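Local atomic coordinates of ribulose bisphosphate carboxylase (Pyrococcus horikoshii, PDB entry 2D69), a protein that probably catalyses the addition of carbon dioxide and water to ribulose 1,5-bisphosphate, giving two molecules of 3-phosphoglycerate, and probably acts in an archaeal AMP degradation pathway. Residues A[162-170]-A[191-202]. Sequence-based numbering, arbitrary orientation.
Sequences KMGWSVEEY and FTSFPFNRFEER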
ATOM      1  N   LYS A 162      25.397  29.398 -19.022  1.00 24.25           N
ATOM      2  CA  LYS A 162      24.378  28.898 -18.115  1.00 25.23           C
ATOM      3  C   LYS A 162      23.704  27.583 -18.571  1.00 24.52           C
ATOM      4  O   LYS A 162      23.228  26.804 -17.728  1.00 24.59           O
ATOM      5  CB  LYS A 162      23.399  30.026 -17.792  1.00 26.06           C
ATOM      6  CG  LYS A 162      22.501  30.496 -18.903  1.00 26.68           C
ATOM      7  CD  LYS A 162      22.270  32.021 -18.757  1.00 30.64           C
ATOM      8  CE  LYS A 162      20.949  32.486 -19.331  1.00 31.79           C
ATOM      9  NZ  LYS A 162      19.856  32.529 -18.304  1.00 32.84           N
ATOM     10  N   MET A 163      23.784  27.284 -19.873  1.00 23.36           N
ATOM     11  CA  MET A 163      23.302  26.007 -20.409  1.00 22.44           C
ATOM     12  C   MET A 163      24.359  25.246 -21.208  1.00 21.01           C
ATOM     13  O   MET A 163      25.337  25.832 -21.632  1.00 19.73           O
ATOM     14  CB  MET A 163      22.079  26.287 -21.293  1.00 22.70           C
ATOM     15  CG  MET A 163      21.024  27.146 -20.581  1.00 24.10           C
ATOM     16  SD  MET A 163      19.844  26.142 -19.637  1.00 29.71           S
ATOM     17  CE  MET A 163      18.601  25.954 -21.009  1.00 27.09           C
ATOM     18  N   GLY A 164      24.148  23.941 -21.389  1.00 19.91           N
ATOM     19  CA  GLY A 164      24.855  23.124 -22.354  1.00 19.67           C
ATOM     20  C   GLY A 164      25.773  22.111 -21.737  1.00 19.96           C
ATOM     21  O   GLY A 164      26.359  21.271 -22.410  1.00 21.46           O
ATOM     22  N   TRP A 165      25.979  22.217 -20.447  1.00 19.98           N
ATOM     23  CA  TRP A 165      26.887  21.310 -19.735  1.00 18.63           C
ATOM     24  C   TRP A 165      26.390  19.845 -19.637  1.00 18.57           C
ATOM     25  O   TRP A 165      25.238  19.589 -19.238  1.00 16.59           O
ATOM     26  CB  TRP A 165      27.030  21.788 -18.287  1.00 19.15           C
ATOM     27  CG  TRP A 165      27.426  23.218 -18.100  1.00 18.22           C
ATOM     28  CD1 TRP A 165      26.603  24.264 -17.992  1.00 19.12           C
ATOM     29  CD2 TRP A 165      28.752  23.725 -17.945  1.00 17.52           C
ATOM     30  NE1 TRP A 165      27.313  25.415 -17.794  1.00 18.09           N
ATOM     31  CE2 TRP A 165      28.647  25.116 -17.774  1.00 19.86           C
ATOM     32  CE3 TRP A 165      30.007  23.150 -17.954  1.00 19.55           C
ATOM     33  CZ2 TRP A 165      29.745  25.941 -17.604  1.00 16.40           C
ATOM     34  CZ3 TRP A 165      31.128  23.974 -17.756  1.00 20.05           C
ATOM     35  CH2 TRP A 165      30.977  25.351 -17.592  1.00 18.77           C
ATOM     36  N   SER A 166      27.289  18.908 -19.938  1.00 18.33           N
ATOM     37  CA  SER A 166      27.156  17.511 -19.539  1.00 18.32           C
ATOM     38  C   SER A 166      27.421  17.324 -18.041  1.00 18.27           C
ATOM     39  O   SER A 166      28.020  18.157 -17.366  1.00 16.46           O
ATOM     40  CB  SER A 166      28.150  16.614 -20.308  1.00 18.16           C
ATOM     41  OG  SER A 166      29.440  16.679 -19.734  1.00 18.18           O
ATOM     42  N   VAL A 167      26.985  16.184 -17.550  1.00 17.98           N
ATOM     43  CA  VAL A 167      27.091  15.880 -16.145  1.00 18.00           C
ATOM     44  C   VAL A 167      28.552  15.962 -15.756  1.00 17.63           C
ATOM     45  O   VAL A 167      28.894  16.585 -14.751  1.00 18.17           O
ATOM     46  CB  VAL A 167      26.432  14.496 -15.831  1.00 17.82           C
ATOM     47  CG1 VAL A 167      26.698  14.072 -14.465  1.00 20.19           C
ATOM     48  CG2 VAL A 167      24.888  14.609 -16.077  1.00 18.62           C
ATOM     49  N   GLU A 168      29.420  15.391 -16.577  1.00 17.52           N
ATOM     50  CA  GLU A 168      30.852  15.364 -16.284  1.00 17.42           C
ATOM     51  C   GLU A 168      31.482  16.762 -16.294  1.00 16.76           C
ATOM     52  O   GLU A 168      32.299  17.090 -15.465  1.00 14.78           O
ATOM     53  CB  GLU A 168      31.588  14.487 -17.305  1.00 18.26           C
ATOM     54  CG  GLU A 168      33.057  14.250 -16.972  1.00 24.35           C
ATOM     55  CD  GLU A 168      33.268  13.761 -15.531  1.00 32.18           C
ATOM     56  OE1 GLU A 168      34.226  14.206 -14.854  1.00 38.37           O
ATOM     57  OE2 GLU A 168      32.454  12.938 -15.051  1.00 38.56           O
ATOM     58  N   GLU A 169      31.073  17.590 -17.247  1.00 15.98           N
ATOM     59  CA  GLU A 169      31.665  18.917 -17.392  1.00 15.85           C
ATOM     60  C   GLU A 169      31.177  19.754 -16.209  1.00 15.49           C
ATOM     61  O   GLU A 169      31.907  20.567 -15.663  1.00 14.40           O
ATOM     62  CB  GLU A 169      31.252  19.560 -18.710  1.00 15.91           C
ATOM     63  CG  GLU A 169      31.776  18.930 -20.002  1.00 17.78           C
ATOM     64  CD  GLU A 169      30.973  19.343 -21.255  1.00 17.05           C
ATOM     65  OE1 GLU A 169      29.779  19.677 -21.173  1.00 18.95           O
ATOM     66  OE2 GLU A 169      31.527  19.348 -22.362  1.00 18.94           O
ATOM     67  N   TYR A 170      29.922  19.536 -15.791  1.00 14.86           N
ATOM     68  CA  TYR A 170      29.368  20.297 -14.686  1.00 14.81           C
ATOM     69  C   TYR A 170      30.082  19.902 -13.391  1.00 15.23           C
ATOM     70  O   TYR A 170      30.394  20.756 -12.586  1.00 15.45           O
ATOM     71  CB  TYR A 170      27.878  20.058 -14.546  1.00 15.21           C
ATOM     72  CG  TYR A 170      27.068  21.198 -14.010  1.00 14.83           C
ATOM     73  CD1 TYR A 170      26.938  22.368 -14.743  1.00 18.07           C
ATOM     74  CD2 TYR A 170      26.384  21.107 -12.790  1.00 16.64           C
ATOM     75  CE1 TYR A 170      26.178  23.432 -14.298  1.00 16.98           C
ATOM     76  CE2 TYR A 170      25.571  22.195 -12.344  1.00 17.61           C
ATOM     77  CZ  TYR A 170      25.491  23.350 -13.117  1.00 15.23           C
ATOM     78  OH  TYR A 170      24.693  24.449 -12.778  1.00 18.81           O
ATOM     79  N   PHE A 191      18.055  25.801 -16.317  1.00 15.65           N
ATOM     80  CA  PHE A 191      18.789  24.541 -16.359  1.00 14.53           C
ATOM     81  C   PHE A 191      18.146  23.503 -15.456  1.00 14.38           C
ATOM     82  O   PHE A 191      18.361  23.504 -14.256  1.00 14.52           O
ATOM     83  CB  PHE A 191      20.213  24.825 -15.929  1.00 14.90           C
ATOM     84  CG  PHE A 191      21.147  23.664 -16.052  1.00 16.11           C
ATOM     85  CD1 PHE A 191      21.557  22.971 -14.923  1.00 19.55           C
ATOM     86  CD2 PHE A 191      21.710  23.354 -17.264  1.00 18.25           C
ATOM     87  CE1 PHE A 191      22.489  21.925 -15.028  1.00 20.89           C
ATOM     88  CE2 PHE A 191      22.636  22.300 -17.389  1.00 20.04           C
ATOM     89  CZ  PHE A 191      23.013  21.582 -16.268  1.00 19.54           C
ATOM     90  N   THR A 192      17.320  22.624 -16.036  1.00 14.44           N
ATOM     91  CA  THR A 192      16.572  21.629 -15.247  1.00 13.76           C
ATOM     92  C   THR A 192      17.085  20.218 -15.486  1.00 13.52           C
ATOM     93  O   THR A 192      17.886  19.678 -14.701  1.00 14.77           O
ATOM     94  CB  THR A 192      15.096  21.746 -15.555  1.00 12.57           C
ATOM     95  OG1 THR A 192      14.855  21.755 -16.981  1.00 12.31           O
ATOM     96  CG2 THR A 192      14.557  23.084 -15.029  1.00 13.04           C
ATOM     97  N   SER A 193      16.670  19.663 -16.612  1.00 13.41           N
ATOM     98  CA  SER A 193      16.972  18.304 -16.974  1.00 13.55           C
ATOM     99  C   SER A 193      16.960  18.201 -18.472  1.00 13.35           C
ATOM    100  O   SER A 193      16.000  18.613 -19.078  1.00 12.32           O
ATOM    101  CB  SER A 193      15.989  17.276 -16.395  1.00 13.58           C
ATOM    102  OG  SER A 193      16.618  16.008 -16.466  1.00 12.93           O
ATOM    103  N   PHE A 194      18.063  17.679 -19.040  1.00 12.03           N
ATOM    104  CA  PHE A 194      18.215  17.488 -20.469  1.00 12.83           C
ATOM    105  C   PHE A 194      18.772  16.099 -20.785  1.00 13.85           C
ATOM    106  O   PHE A 194      19.417  15.443 -19.874  1.00 13.11           O
ATOM    107  CB  PHE A 194      19.130  18.601 -21.011  1.00 13.21           C
ATOM    108  CG  PHE A 194      18.736  19.990 -20.551  1.00 14.56           C
ATOM    109  CD1 PHE A 194      19.374  20.584 -19.474  1.00 20.74           C
ATOM    110  CD2 PHE A 194      17.726  20.676 -21.181  1.00 17.19           C
ATOM    111  CE1 PHE A 194      18.985  21.859 -19.046  1.00 21.92           C
ATOM    112  CE2 PHE A 194      17.323  21.917 -20.741  1.00 21.86           C
ATOM    113  CZ  PHE A 194      17.964  22.509 -19.667  1.00 21.91           C
ATOM    114  N   PRO A 195      18.691  15.678 -22.052  1.00 13.96           N
ATOM    115  CA  PRO A 195      19.280  14.389 -22.467  1.00 14.30           C
ATOM    116  C   PRO A 195      20.736  14.247 -22.100  1.00 15.14           C
ATOM    117  O   PRO A 195      21.148  13.149 -21.608  1.00 15.99           O
ATOM    118  CB  PRO A 195      19.136  14.395 -24.000  1.00 15.00           C
ATOM    119  CG  PRO A 195      18.058  15.365 -24.298  1.00 13.77           C
ATOM    120  CD  PRO A 195      18.081  16.384 -23.207  1.00 14.68           C
ATOM    121  N   PHE A 196      21.471  15.358 -22.235  1.00 13.77           N
ATOM    122  CA  PHE A 196      22.923  15.395 -21.978  1.00 13.30           C
ATOM    123  C   PHE A 196      23.219  15.715 -20.500  1.00 13.77           C
ATOM    124  O   PHE A 196      24.348  15.660 -20.068  1.00 11.92           O
ATOM    125  CB  PHE A 196      23.648  16.400 -22.919  1.00 11.66           C
ATOM    126  CG  PHE A 196      23.019  17.749 -22.956  1.00 12.97           C
ATOM    127  CD1 PHE A 196      23.322  18.695 -21.997  1.00 13.02           C
ATOM    128  CD2 PHE A 196      22.081  18.055 -23.939  1.00 11.54           C
ATOM    129  CE1 PHE A 196      22.685  19.949 -22.007  1.00 13.52           C
ATOM    130  CE2 PHE A 196      21.450  19.292 -23.975  1.00 15.18           C
ATOM    131  CZ  PHE A 196      21.740  20.245 -23.013  1.00 17.16           C
ATOM    132  N   ASN A 197      22.200  16.121 -19.751  1.00 13.70           N
ATOM    133  CA  ASN A 197      22.334  16.358 -18.307  1.00 14.27           C
ATOM    134  C   ASN A 197      21.036  16.027 -17.573  1.00 13.51           C
ATOM    135  O   ASN A 197      20.278  16.905 -17.162  1.00 13.81           O
ATOM    136  CB  ASN A 197      22.766  17.814 -17.997  1.00 14.03           C
ATOM    137  CG  ASN A 197      23.501  17.949 -16.675  1.00 14.93           C
ATOM    138  OD1 ASN A 197      23.030  17.466 -15.665  1.00 15.70           O
ATOM    139  ND2 ASN A 197      24.680  18.594 -16.685  1.00 11.96           N
ATOM    140  N   ARG A 198      20.791  14.742 -17.395  1.00 13.05           N
ATOM    141  CA  ARG A 198      19.601  14.274 -16.724  1.00 14.17           C
ATOM    142  C   ARG A 198      19.678  14.555 -15.241  1.00 14.20           C
ATOM    143  O   ARG A 198      20.690  14.236 -14.612  1.00 12.80           O
ATOM    144  CB  ARG A 198      19.395  12.756 -16.927  1.00 15.19           C
ATOM    145  CG  ARG A 198      18.559  12.390 -18.113  1.00 19.73           C
ATOM    146  CD  ARG A 198      18.190  10.877 -18.254  1.00 20.56           C
ATOM    147  NE  ARG A 198      17.181  10.364 -17.315  1.00 20.45           N
ATOM    148  CZ  ARG A 198      17.444   9.580 -16.265  1.00 22.17           C
ATOM    149  NH1 ARG A 198      18.680   9.202 -16.008  1.00 20.07           N
ATOM    150  NH2 ARG A 198      16.464   9.138 -15.496  1.00 22.68           N
ATOM    151  N   PHE A 199      18.574  15.066 -14.693  1.00 13.91           N
ATOM    152  CA  PHE A 199      18.520  15.488 -13.321  1.00 14.46           C
ATOM    153  C   PHE A 199      19.058  14.417 -12.384  1.00 13.95           C
ATOM    154  O   PHE A 199      19.970  14.678 -11.560  1.00 12.36           O
ATOM    155  CB  PHE A 199      17.084  15.902 -12.882  1.00 14.57           C
ATOM    156  CG  PHE A 199      17.080  16.529 -11.529  1.00 13.78           C
ATOM    157  CD1 PHE A 199      17.032  15.729 -10.351  1.00 15.67           C
ATOM    158  CD2 PHE A 199      17.285  17.898 -11.403  1.00 11.11           C
ATOM    159  CE1 PHE A 199      17.133  16.313  -9.079  1.00 13.09           C
ATOM    160  CE2 PHE A 199      17.336  18.478 -10.137  1.00 13.86           C
ATOM    161  CZ  PHE A 199      17.317  17.684  -8.965  1.00 10.66           C
ATOM    162  N   GLU A 200      18.568  13.192 -12.512  1.00 15.37           N
ATOM    163  CA  GLU A 200      19.040  12.161 -11.540  1.00 17.02           C
ATOM    164  C   GLU A 200      20.496  11.773 -11.654  1.00 15.71           C
ATOM    165  O   GLU A 200      21.195  11.343 -10.640  1.00 14.35           O
ATOM    166  CB  GLU A 200      18.141  10.908 -11.559  1.00 19.24           C
ATOM    167  CG  GLU A 200      18.397  10.065 -10.266  1.00 24.95           C
ATOM    168  CD  GLU A 200      17.336   9.009  -9.971  1.00 31.44           C
ATOM    169  OE1 GLU A 200      17.372   8.443  -8.845  1.00 34.73           O
ATOM    170  OE2 GLU A 200      16.485   8.747 -10.861  1.00 36.19           O
ATOM    171  N   GLU A 201      21.000  11.860 -12.878  1.00 13.99           N
ATOM    172  CA  GLU A 201      22.435  11.633 -13.126  1.00 14.60           C
ATOM    173  C   GLU A 201      23.250  12.782 -12.541  1.00 14.00           C
ATOM    174  O   GLU A 201      24.265  12.570 -11.920  1.00 12.58           O
ATOM    175  CB  GLU A 201      22.699  11.456 -14.617  1.00 15.11           C
ATOM    176  CG  GLU A 201      22.064  10.194 -15.202  1.00 17.07           C
ATOM    177  CD  GLU A 201      22.237  10.058 -16.725  1.00 17.31           C
ATOM    178  OE1 GLU A 201      21.431   9.258 -17.302  1.00 15.38           O
ATOM    179  OE2 GLU A 201      23.165  10.719 -17.325  1.00 14.65           O
ATOM    180  N   ARG A 202      22.761  14.007 -12.690  1.00 13.30           N
ATOM    181  CA  ARG A 202      23.417  15.158 -12.081  1.00 13.93           C
ATOM    182  C   ARG A 202      23.441  15.051 -10.543  1.00 15.19           C
ATOM    183  O   ARG A 202      24.516  15.213  -9.939  1.00 14.43           O
ATOM    184  CB  ARG A 202      22.730  16.445 -12.488  1.00 13.56           C
ATOM    185  CG  ARG A 202      23.544  17.670 -12.142  1.00 12.51           C
ATOM    186  CD  ARG A 202      23.091  18.868 -12.910  1.00 12.20           C
ATOM    187  NE  ARG A 202      21.912  19.538 -12.366  1.00 10.14           N
ATOM    188  CZ  ARG A 202      20.735  19.578 -12.984  1.00 12.06           C
ATOM    189  NH1 ARG A 202      20.531  18.883 -14.097  1.00 11.45           N
ATOM    190  NH2 ARG A 202      19.784  20.336 -12.487  1.00 12.73           N
TER
HETATM  191  O   HOH W   1      26.008  13.588 -19.433  1.00 48.36           O
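Y170 and F191 form an offset stack, centroids 4.9 Å apart and planes 25° from parallel, with F191 CE1 over one face of the tyrosine ring near its rim. F191 CE1 also lies over the centre of the R202 guanidinium, while the F191 edge receives M163 SD in a Met-aromatic contact, 5.4 Å from the ring centroid. Bent at chi2 (-88°) and chi3 (-91°), the M163 chain brings CE to within 3.8 Å of F194 CZ. The F196 ring takes F194 CB on one face and W165 O at its edge. Segments 162-170 and 191-202 follow neighbouring strands 154-157 and 184-186 of the TIM barrel and run into helices 167-179 and 199-217, the first opened by a capping box of S166 and E169. K162, a predicted substrate ligand, is salt-bridged to E189 and D188. Between the two segments, N197 ND2 donates a nearly straight 2.8 Å bond to W165 O, from above the carbonyl plane. N197 OD1 accepts from R202 NH1 and touches V167 CG2 at 3.4 Å. An alanine in place of N197 is likely to leave W165 O without this donor and a gap beside V167 CG2, R202 losing one partner but keeping T192 O, D187 and Y223.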